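Local coordinates for 2-oxoadipate dioxygenase/decarboxylase (Pseudomonas putida, PDB 6W1G), which catalyses the iron(II)-dependent decarboxylation and hydroxylation of 2-oxoadipate by dioxygen to (R)-2-hydroxyglutarate and carbon dioxide in D-lysine breakdown, at residues H260-R265 against R298-T303; A357-F362 against F391-Y396. All blocks are in the same frame, centred on the assembly; numbering follows the deposited sequence.

Contact 1. Residues H260-R265 against R298-T303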
ATOM      1  N   HIS A 260      -2.041  19.540  -4.267  1.00 13.81           N
ATOM      2  CA  HIS A 260      -2.567  18.380  -4.988  1.00 12.53           C
ATOM      3  C   HIS A 260      -1.517  17.295  -4.873  1.00 12.50           C
ATOM      4  O   HIS A 260      -0.617  17.181  -5.729  1.00 12.40           O
ATOM      5  CB  HIS A 260      -2.916  18.766  -6.420  1.00 12.52           C
ATOM      6  CG  HIS A 260      -4.020  19.747  -6.431  1.00 13.76           C
ATOM      7  ND1 HIS A 260      -5.312  19.406  -6.069  1.00 14.48           N
ATOM      8  CD2 HIS A 260      -4.028  21.078  -6.657  1.00 16.47           C
ATOM      9  CE1 HIS A 260      -6.067  20.487  -6.100  1.00 16.55           C
ATOM     10  NE2 HIS A 260      -5.318  21.501  -6.475  1.00 17.47           N
ATOM     11  N   PRO A 261      -1.581  16.509  -3.797  1.00 11.96           N
ATOM     12  CA  PRO A 261      -0.559  15.493  -3.539  1.00 11.50           C
ATOM     13  C   PRO A 261      -0.426  14.508  -4.677  1.00 11.03           C
ATOM     14  O   PRO A 261      -1.387  14.208  -5.398  1.00 10.67           O
ATOM     15  CB  PRO A 261      -1.045  14.843  -2.233  1.00 12.71           C
ATOM     16  CG  PRO A 261      -1.748  16.042  -1.544  1.00 17.59           C
ATOM     17  CD  PRO A 261      -2.542  16.622  -2.694  1.00 14.79           C
ATOM     18  N   ILE A 262       0.768  13.931  -4.777  1.00 10.89           N
ATOM     19  CA  ILE A 262       1.113  12.926  -5.763  1.00 10.36           C
ATOM     20  C   ILE A 262       1.722  11.713  -5.058  1.00 10.39           C
ATOM     21  O   ILE A 262       2.392  11.835  -4.028  1.00 11.56           O
ATOM     22  CB  ILE A 262       2.058  13.475  -6.864  1.00 11.24           C
ATOM     23  CG1 ILE A 262       3.356  14.023  -6.257  1.00 12.79           C
ATOM     24  CG2 ILE A 262       1.320  14.528  -7.682  1.00 12.22           C
ATOM     25  CD1 ILE A 262       4.290  14.613  -7.309  1.00 14.41           C
ATOM     26  N   LEU A 263       1.499  10.532  -5.647  1.00  9.88           N
ATOM     27  CA  LEU A 263       1.987   9.278  -5.065  1.00 10.11           C
ATOM     28  C   LEU A 263       1.522   9.169  -3.626  1.00 10.35           C
ATOM     29  O   LEU A 263       0.313   9.191  -3.366  1.00 11.29           O
ATOM     30  CB  LEU A 263       3.489   9.092  -5.257  1.00 11.34           C
ATOM     31  CG  LEU A 263       3.923   9.069  -6.724  1.00 10.87           C
ATOM     32  CD1 LEU A 263       5.425   8.782  -6.827  1.00 13.86           C
ATOM     33  CD2 LEU A 263       3.166   8.069  -7.547  1.00 13.50           C
ATOM     34  N   LEU A 264       2.432   9.004  -2.649  1.00  9.90           N
ATOM     35  CA  LEU A 264       2.052   8.987  -1.253  1.00 10.04           C
ATOM     36  C   LEU A 264       3.182   9.635  -0.459  1.00  9.67           C
ATOM     37  O   LEU A 264       4.300   9.770  -0.949  1.00 11.41           O
ATOM     38  CB  LEU A 264       1.700   7.597  -0.757  1.00 11.32           C
ATOM     39  CG  LEU A 264       2.815   6.570  -0.703  1.00 11.43           C
ATOM     40  CD1 LEU A 264       3.704   6.715   0.521  1.00 12.53           C
ATOM     41  CD2 LEU A 264       2.219   5.173  -0.702  1.00 14.20           C
ATOM     42  N   ARG A 265       2.876   9.980   0.789  1.00 10.79           N
ATOM     43  CA  ARG A 265       3.853  10.404   1.770  1.00 10.61           C
ATOM     44  C   ARG A 265       3.743   9.475   2.961  1.00 11.17           C
ATOM     45  O   ARG A 265       2.647   9.001   3.283  1.00 11.38           O
ATOM     46  CB  ARG A 265       3.586  11.811   2.231  1.00 12.64           C
ATOM     47  CG  ARG A 265       3.574  12.830   1.105  1.00 13.40           C
ATOM     48  CD  ARG A 265       3.400  14.267   1.604  1.00 13.74           C
ATOM     49  NE  ARG A 265       4.665  14.748   2.145  1.00 15.36           N
ATOM     50  CZ  ARG A 265       4.806  15.689   3.071  1.00 14.28           C
ATOM     51  NH1 ARG A 265       3.751  16.274   3.599  1.00 16.31           N
ATOM     52  NH2 ARG A 265       6.034  16.046   3.458  1.00 16.62           N
ATOM     53  N   ARG A 298      -2.220   9.396   0.914  1.00  9.46           N
ATOM     54  CA  ARG A 298      -2.223   8.946  -0.476  1.00  9.91           C
ATOM     55  C   ARG A 298      -2.765  10.032  -1.382  1.00 10.46           C
ATOM     56  O   ARG A 298      -3.853  10.536  -1.135  1.00 12.51           O
ATOM     57  CB  ARG A 298      -3.007   7.635  -0.659  1.00 10.69           C
ATOM     58  CG  ARG A 298      -2.268   6.479  -0.075  1.00  9.83           C
ATOM     59  CD  ARG A 298      -3.031   5.145  -0.223  1.00 11.30           C
ATOM     60  NE  ARG A 298      -2.151   4.058   0.174  1.00 11.86           N
ATOM     61  CZ  ARG A 298      -1.245   3.511  -0.619  1.00 10.57           C
ATOM     62  NH1 ARG A 298      -1.201   3.802  -1.923  1.00 10.64           N
ATOM     63  NH2 ARG A 298      -0.366   2.651  -0.114  1.00 12.52           N
ATOM     64  N   GLY A 299      -2.002  10.338  -2.425  1.00 10.57           N
ATOM     65  CA  GLY A 299      -2.346  11.324  -3.424  1.00 11.52           C
ATOM     66  C   GLY A 299      -2.550  10.719  -4.801  1.00  9.85           C
ATOM     67  O   GLY A 299      -3.001   9.585  -4.906  1.00 10.61           O
ATOM     68  N   ALA A 300      -2.268  11.491  -5.842  1.00  9.79           N
ATOM     69  CA  ALA A 300      -2.593  11.119  -7.210  1.00  9.55           C
ATOM     70  C   ALA A 300      -1.647  10.073  -7.762  1.00  9.25           C
ATOM     71  O   ALA A 300      -0.416  10.168  -7.665  1.00 10.34           O
ATOM     72  CB  ALA A 300      -2.514  12.353  -8.082  1.00 10.40           C
ATOM     73  N   ALA A 301      -2.226   9.123  -8.490  1.00  8.82           N
ATOM     74  CA  ALA A 301      -1.445   8.216  -9.310  1.00  9.14           C
ATOM     75  C   ALA A 301      -0.831   8.991 -10.471  1.00  9.77           C
ATOM     76  O   ALA A 301      -1.485   9.814 -11.110  1.00 10.64           O
ATOM     77  CB  ALA A 301      -2.375   7.132  -9.825  1.00 10.51           C
ATOM     78  N   LEU A 302       0.437   8.707 -10.755  1.00 10.58           N
ATOM     79  CA  LEU A 302       1.193   9.362 -11.825  1.00 10.86           C
ATOM     80  C   LEU A 302       1.294   8.491 -13.061  1.00 11.49           C
ATOM     81  O   LEU A 302       1.413   7.268 -12.983  1.00 12.97           O
ATOM     82  CB  LEU A 302       2.590   9.730 -11.351  1.00 12.08           C
ATOM     83  CG  LEU A 302       2.660  10.682 -10.185  1.00 11.98           C
ATOM     84  CD1 LEU A 302       4.080  11.067  -9.865  1.00 12.97           C
ATOM     85  CD2 LEU A 302       1.780  11.920 -10.475  1.00 12.69           C
ATOM     86  N   THR A 303       1.252   9.145 -14.220  1.00 11.34           N
ATOM     87  CA  THR A 303       1.517   8.503 -15.488  1.00 12.24           C
ATOM     88  C   THR A 303       3.029   8.199 -15.585  1.00 12.76           C
ATOM     89  O   THR A 303       3.817   8.688 -14.796  1.00 14.25           O
ATOM     90  CB  THR A 303       1.125   9.468 -16.621  1.00 12.54           C
ATOM     91  OG1 THR A 303       1.963  10.593 -16.479  1.00 13.22           O
ATOM     92  CG2 THR A 303      -0.341   9.847 -16.502  1.00 12.74           C
TER
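Leu263 and Leu302 meet where the antiparallel two-stranded sheet of strands 264-275 and 288-298 runs out, the first just ahead of one strand and the second in the loop that leads from the other into helix 304-321. Their side chains cross at about a right angle: CG of Leu263 sits 3.7 Å from CD1 of Leu302, and CD2 of Leu263 is equally close to Leu302 CG. The other branch of Leu302, CD2, reaches CG2 of Ile262 at 3.8 Å, so one leucine spans two neighbouring residues. Ile262 offers that methyl because its CG2 stands beside the backbone N, anti to the carbonyl carbon, while CG1 takes the position between N and carbonyl. Tyr310 of helix 304-321 touches all three side chains. An alanine in place of Leu302 would probably leave Leu263 CG and Ile262 CG2 without their partners and open a gap beside Tyr310.

Backbone pairing continues past the regular strands, with Ile262 bridged to Ala300. Leu263 is gripped at both polar atoms: its N donates to Ala300 O (2.8 Å), and its O accepts from Gly299 N (2.7 Å). Gly299 faces Pro261 and Ile262 so closely that a CB there would clash. At the non-hydrogen-bonded pair Leu264-Arg298, the two side chains run alongside each other in the same direction. The Arg298 guanidinium is held by a salt bridge to Glu296 and by the carbonyls of Tyr396 and Asp398, and Leu264 CD2 rests over one of its faces, 3.7 Å from NH2.

Contact 2. Residues A357-F362 against F391-Y396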
ATOM      1  N   ALA A 357      -0.628  12.989 -14.352  1.00 11.41           N
ATOM      2  CA  ALA A 357      -1.362  12.190 -13.400  1.00 10.90           C
ATOM      3  C   ALA A 357      -2.575  11.593 -14.079  1.00 10.52           C
ATOM      4  O   ALA A 357      -3.021  12.085 -15.113  1.00 11.58           O
ATOM      5  CB  ALA A 357      -1.812  12.972 -12.193  1.00 11.44           C
ATOM      6  N   TYR A 358      -3.108  10.525 -13.496  1.00  9.97           N
ATOM      7  CA  TYR A 358      -4.366   9.932 -13.950  1.00  9.79           C
ATOM      8  C   TYR A 358      -5.525  10.582 -13.209  1.00  9.72           C
ATOM      9  O   TYR A 358      -5.397  10.986 -12.054  1.00  9.96           O
ATOM     10  CB  TYR A 358      -4.371   8.415 -13.678  1.00  9.48           C
ATOM     11  CG  TYR A 358      -3.385   7.676 -14.511  1.00 11.61           C
ATOM     12  CD1 TYR A 358      -3.621   7.421 -15.845  1.00 12.30           C
ATOM     13  CD2 TYR A 358      -2.194   7.205 -13.949  1.00 12.18           C
ATOM     14  CE1 TYR A 358      -2.702   6.727 -16.603  1.00 14.23           C
ATOM     15  CE2 TYR A 358      -1.277   6.497 -14.679  1.00 15.14           C
ATOM     16  CZ  TYR A 358      -1.526   6.269 -16.035  1.00 14.97           C
ATOM     17  OH  TYR A 358      -0.601   5.611 -16.800  1.00 21.08           O
ATOM     18  N   PHE A 359      -6.663  10.643 -13.903  1.00  9.61           N
ATOM     19  CA  PHE A 359      -7.871  11.315 -13.422  1.00  9.66           C
ATOM     20  C   PHE A 359      -9.079  10.441 -13.567  1.00  9.60           C
ATOM     21  O   PHE A 359      -9.140   9.557 -14.405  1.00 11.37           O
ATOM     22  CB  PHE A 359      -8.069  12.641 -14.182  1.00 10.26           C
ATOM     23  CG  PHE A 359      -7.037  13.671 -13.819  1.00 10.21           C
ATOM     24  CD1 PHE A 359      -5.775  13.712 -14.418  1.00 11.18           C
ATOM     25  CD2 PHE A 359      -7.294  14.543 -12.761  1.00 11.25           C
ATOM     26  CE1 PHE A 359      -4.812  14.604 -13.947  1.00 13.89           C
ATOM     27  CE2 PHE A 359      -6.337  15.447 -12.324  1.00 13.33           C
ATOM     28  CZ  PHE A 359      -5.110  15.465 -12.889  1.00 13.17           C
ATOM     29  N   ARG A 360     -10.094  10.735 -12.779  1.00  8.93           N
ATOM     30  CA  ARG A 360     -11.458  10.274 -13.059  1.00  9.44           C
ATOM     31  C   ARG A 360     -12.347  11.472 -13.313  1.00  9.34           C
ATOM     32  O   ARG A 360     -12.206  12.526 -12.698  1.00 10.31           O
ATOM     33  CB  ARG A 360     -12.008   9.436 -11.880  1.00 11.13           C
ATOM     34  CG  ARG A 360     -11.248   8.157 -11.671  1.00 15.78           C
ATOM     35  CD  ARG A 360     -11.765   7.407 -10.402  1.00 17.27           C
ATOM     36  NE  ARG A 360     -13.046   6.793 -10.668  1.00 16.53           N
ATOM     37  CZ  ARG A 360     -13.976   6.587  -9.759  1.00 13.15           C
ATOM     38  NH1 ARG A 360     -13.785   6.894  -8.499  1.00 14.66           N
ATOM     39  NH2 ARG A 360     -15.130   6.049 -10.139  1.00 15.79           N
ATOM     40  N   TYR A 361     -13.265  11.263 -14.226  1.00  8.88           N
ATOM     41  CA  TYR A 361     -14.177  12.256 -14.737  1.00  9.14           C
ATOM     42  C   TYR A 361     -15.593  11.867 -14.360  1.00  9.27           C
ATOM     43  O   TYR A 361     -15.947  10.694 -14.452  1.00 11.00           O
ATOM     44  CB  TYR A 361     -14.053  12.331 -16.263  1.00  9.51           C
ATOM     45  CG  TYR A 361     -12.685  12.821 -16.695  1.00  9.53           C
ATOM     46  CD1 TYR A 361     -11.595  11.940 -16.810  1.00 10.71           C
ATOM     47  CD2 TYR A 361     -12.449  14.140 -16.948  1.00 10.12           C
ATOM     48  CE1 TYR A 361     -10.356  12.356 -17.200  1.00 10.88           C
ATOM     49  CE2 TYR A 361     -11.199  14.600 -17.320  1.00 11.89           C
ATOM     50  CZ  TYR A 361     -10.149  13.709 -17.427  1.00 11.83           C
ATOM     51  OH  TYR A 361      -8.945  14.176 -17.806  1.00 15.88           O
ATOM     52  N   PHE A 362     -16.421  12.852 -14.001  1.00  9.03           N
ATOM     53  CA  PHE A 362     -17.768  12.631 -13.509  1.00  8.88           C
ATOM     54  C   PHE A 362     -18.754  13.612 -14.132  1.00  9.66           C
ATOM     55  O   PHE A 362     -18.484  14.804 -14.225  1.00 10.21           O
ATOM     56  CB  PHE A 362     -17.805  12.799 -11.989  1.00 10.00           C
ATOM     57  CG  PHE A 362     -16.818  11.909 -11.280  1.00 10.52           C
ATOM     58  CD1 PHE A 362     -17.077  10.565 -11.064  1.00 12.59           C
ATOM     59  CD2 PHE A 362     -15.581  12.401 -10.883  1.00 10.61           C
ATOM     60  CE1 PHE A 362     -16.154   9.748 -10.453  1.00 13.45           C
ATOM     61  CE2 PHE A 362     -14.657  11.562 -10.277  1.00 12.61           C
ATOM     62  CZ  PHE A 362     -14.937  10.253 -10.057  1.00 13.53           C
ATOM     63  N   PHE A 391     -13.564  16.752 -12.750  1.00  9.55           N
ATOM     64  CA  PHE A 391     -12.491  15.790 -12.631  1.00  9.73           C
ATOM     65  C   PHE A 391     -11.771  15.888 -11.297  1.00  9.70           C
ATOM     66  O   PHE A 391     -11.662  16.965 -10.698  1.00 11.04           O
ATOM     67  CB  PHE A 391     -11.511  15.873 -13.814  1.00 11.63           C
ATOM     68  CG  PHE A 391     -10.737  17.161 -13.910  1.00 11.32           C
ATOM     69  CD1 PHE A 391      -9.498  17.321 -13.307  1.00 17.08           C
ATOM     70  CD2 PHE A 391     -11.205  18.211 -14.633  1.00 14.84           C
ATOM     71  CE1 PHE A 391      -8.792  18.519 -13.467  1.00 17.72           C
ATOM     72  CE2 PHE A 391     -10.502  19.404 -14.747  1.00 16.69           C
ATOM     73  CZ  PHE A 391      -9.299  19.539 -14.159  1.00 16.69           C
ATOM     74  N   GLU A 392     -11.276  14.747 -10.846  1.00  8.79           N
ATOM     75  CA  GLU A 392     -10.404  14.665  -9.682  1.00  9.07           C
ATOM     76  C   GLU A 392      -9.302  13.680  -9.990  1.00  9.08           C
ATOM     77  O   GLU A 392      -9.499  12.760 -10.790  1.00  9.54           O
ATOM     78  CB  GLU A 392     -11.124  14.214  -8.414  1.00 11.35           C
ATOM     79  CG  GLU A 392     -12.209  15.159  -7.857  1.00 12.06           C
ATOM     80  CD  GLU A 392     -11.691  16.492  -7.304  1.00 11.28           C
ATOM     81  OE1 GLU A 392     -10.472  16.659  -7.098  1.00 12.33           O
ATOM     82  OE2 GLU A 392     -12.569  17.357  -7.037  1.00 14.12           O
ATOM     83  N   ALA A 393      -8.157  13.831  -9.332  1.00  9.40           N
ATOM     84  CA  ALA A 393      -7.114  12.848  -9.530  1.00  9.96           C
ATOM     85  C   ALA A 393      -7.548  11.470  -9.047  1.00  9.98           C
ATOM     86  O   ALA A 393      -8.295  11.322  -8.080  1.00 10.19           O
ATOM     87  CB  ALA A 393      -5.842  13.266  -8.805  1.00 12.28           C
ATOM     88  N   LEU A 394      -7.037  10.459  -9.736  1.00  9.13           N
ATOM     89  CA  LEU A 394      -7.199   9.065  -9.354  1.00  8.96           C
ATOM     90  C   LEU A 394      -6.223   8.733  -8.248  1.00  8.70           C
ATOM     91  O   LEU A 394      -5.021   8.905  -8.448  1.00 10.15           O
ATOM     92  CB  LEU A 394      -6.920   8.205 -10.574  1.00  9.23           C
ATOM     93  CG  LEU A 394      -7.042   6.694 -10.353  1.00  9.78           C
ATOM     94  CD1 LEU A 394      -8.404   6.276  -9.939  1.00 11.77           C
ATOM     95  CD2 LEU A 394      -6.566   5.972 -11.619  1.00 14.11           C
ATOM     96  N   VAL A 395      -6.715   8.227  -7.122  1.00  8.73           N
ATOM     97  CA  VAL A 395      -5.853   7.957  -5.970  1.00  9.28           C
ATOM     98  C   VAL A 395      -4.877   6.838  -6.261  1.00  9.05           C
ATOM     99  O   VAL A 395      -5.223   5.803  -6.841  1.00  9.43           O
ATOM    100  CB  VAL A 395      -6.694   7.732  -4.711  1.00  9.62           C
ATOM    101  CG1 VAL A 395      -7.651   6.508  -4.839  1.00 11.01           C
ATOM    102  CG2 VAL A 395      -5.810   7.603  -3.456  1.00 10.75           C
ATOM    103  N   TYR A 396      -3.659   7.027  -5.773  1.00  8.61           N
ATOM    104  CA  TYR A 396      -2.587   6.041  -5.888  1.00  9.41           C
ATOM    105  C   TYR A 396      -2.813   4.919  -4.904  1.00  9.15           C
ATOM    106  O   TYR A 396      -3.002   5.163  -3.703  1.00 10.05           O
ATOM    107  CB  TYR A 396      -1.286   6.774  -5.584  1.00  9.85           C
ATOM    108  CG  TYR A 396      -0.035   5.944  -5.859  1.00  9.50           C
ATOM    109  CD1 TYR A 396       0.202   5.454  -7.133  1.00 10.36           C
ATOM    110  CD2 TYR A 396       0.900   5.694  -4.875  1.00 10.21           C
ATOM    111  CE1 TYR A 396       1.361   4.735  -7.440  1.00 11.37           C
ATOM    112  CE2 TYR A 396       2.063   4.999  -5.157  1.00 10.75           C
ATOM    113  CZ  TYR A 396       2.267   4.500  -6.456  1.00 10.82           C
ATOM    114  OH  TYR A 396       3.387   3.802  -6.833  1.00 12.56           O
TER
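Phe391 carries its CG between the backbone N and the carbonyl carbon (chi1 65°), whereas Phe359 has CG beside N and anti to the carbonyl carbon (chi1 -70°); these settings bring CD1 of Phe391 to 3.6 Å from CD2 of Phe359. The pair is an offset edge-to-face stack, the edge of Phe391 turned toward the face of Phe359, with centroids 5.5 Å apart and planes at 81°. The CB of Phe391 also packs against Tyr361 CD2 at 3.7 Å, the two side chains lying side by side.

These rings dress a two-stranded antiparallel sheet, strands 359-363 and 389-393, in which Arg360 and Glu392 form the hydrogen-bonded pair. Arg360 N donates to Glu392 O (2.9 Å) and Glu392 N returns the bond to Arg360 O (3.0 Å), both donors lying nearly along the C=O axis of their acceptor. Beyond the regular pairing, Leu394 N donates almost straight to Tyr358 O, from above the carbonyl plane.

Leu394 divides its methyls between two residues: CD1 comes to 3.6 Å from CD of Arg360, and CD2 to 3.9 Å from CB of Tyr358. Arg360 then bends at chi3, which lets the CZ of Phe362 sit over the centre of one guanidinium face. Helix 440-458 packs on Tyr358, Tyr361 and Leu394, and the Tyr361 hydroxyl is hydrogen-bonded to Arg352.

Overall arrangement
Contacts 1 and 2 follow one another along the chain, and their centres lie 10 Å apart. They join through residues 299-301 and 394-396, where backbone hydrogen bonds probably form between Gly299 O and Tyr396 N and between Ala301 N and Leu394 O, each 2.8 Å long. Thus 298-303 lies between 260-265 and 391-396, bonded to both. Contact 1 is the nearer to the metal: the Arg298 side chain is about 7 Å from the bound nickel ion and about 4 Å from the side chain of His70, a ligand of that ion together with His226 and Glu294. Contact 2 lies away from the metal and substrate site, its centre about 18 Å from the centre of the chain, against about 12 Å for the centre of contact 1.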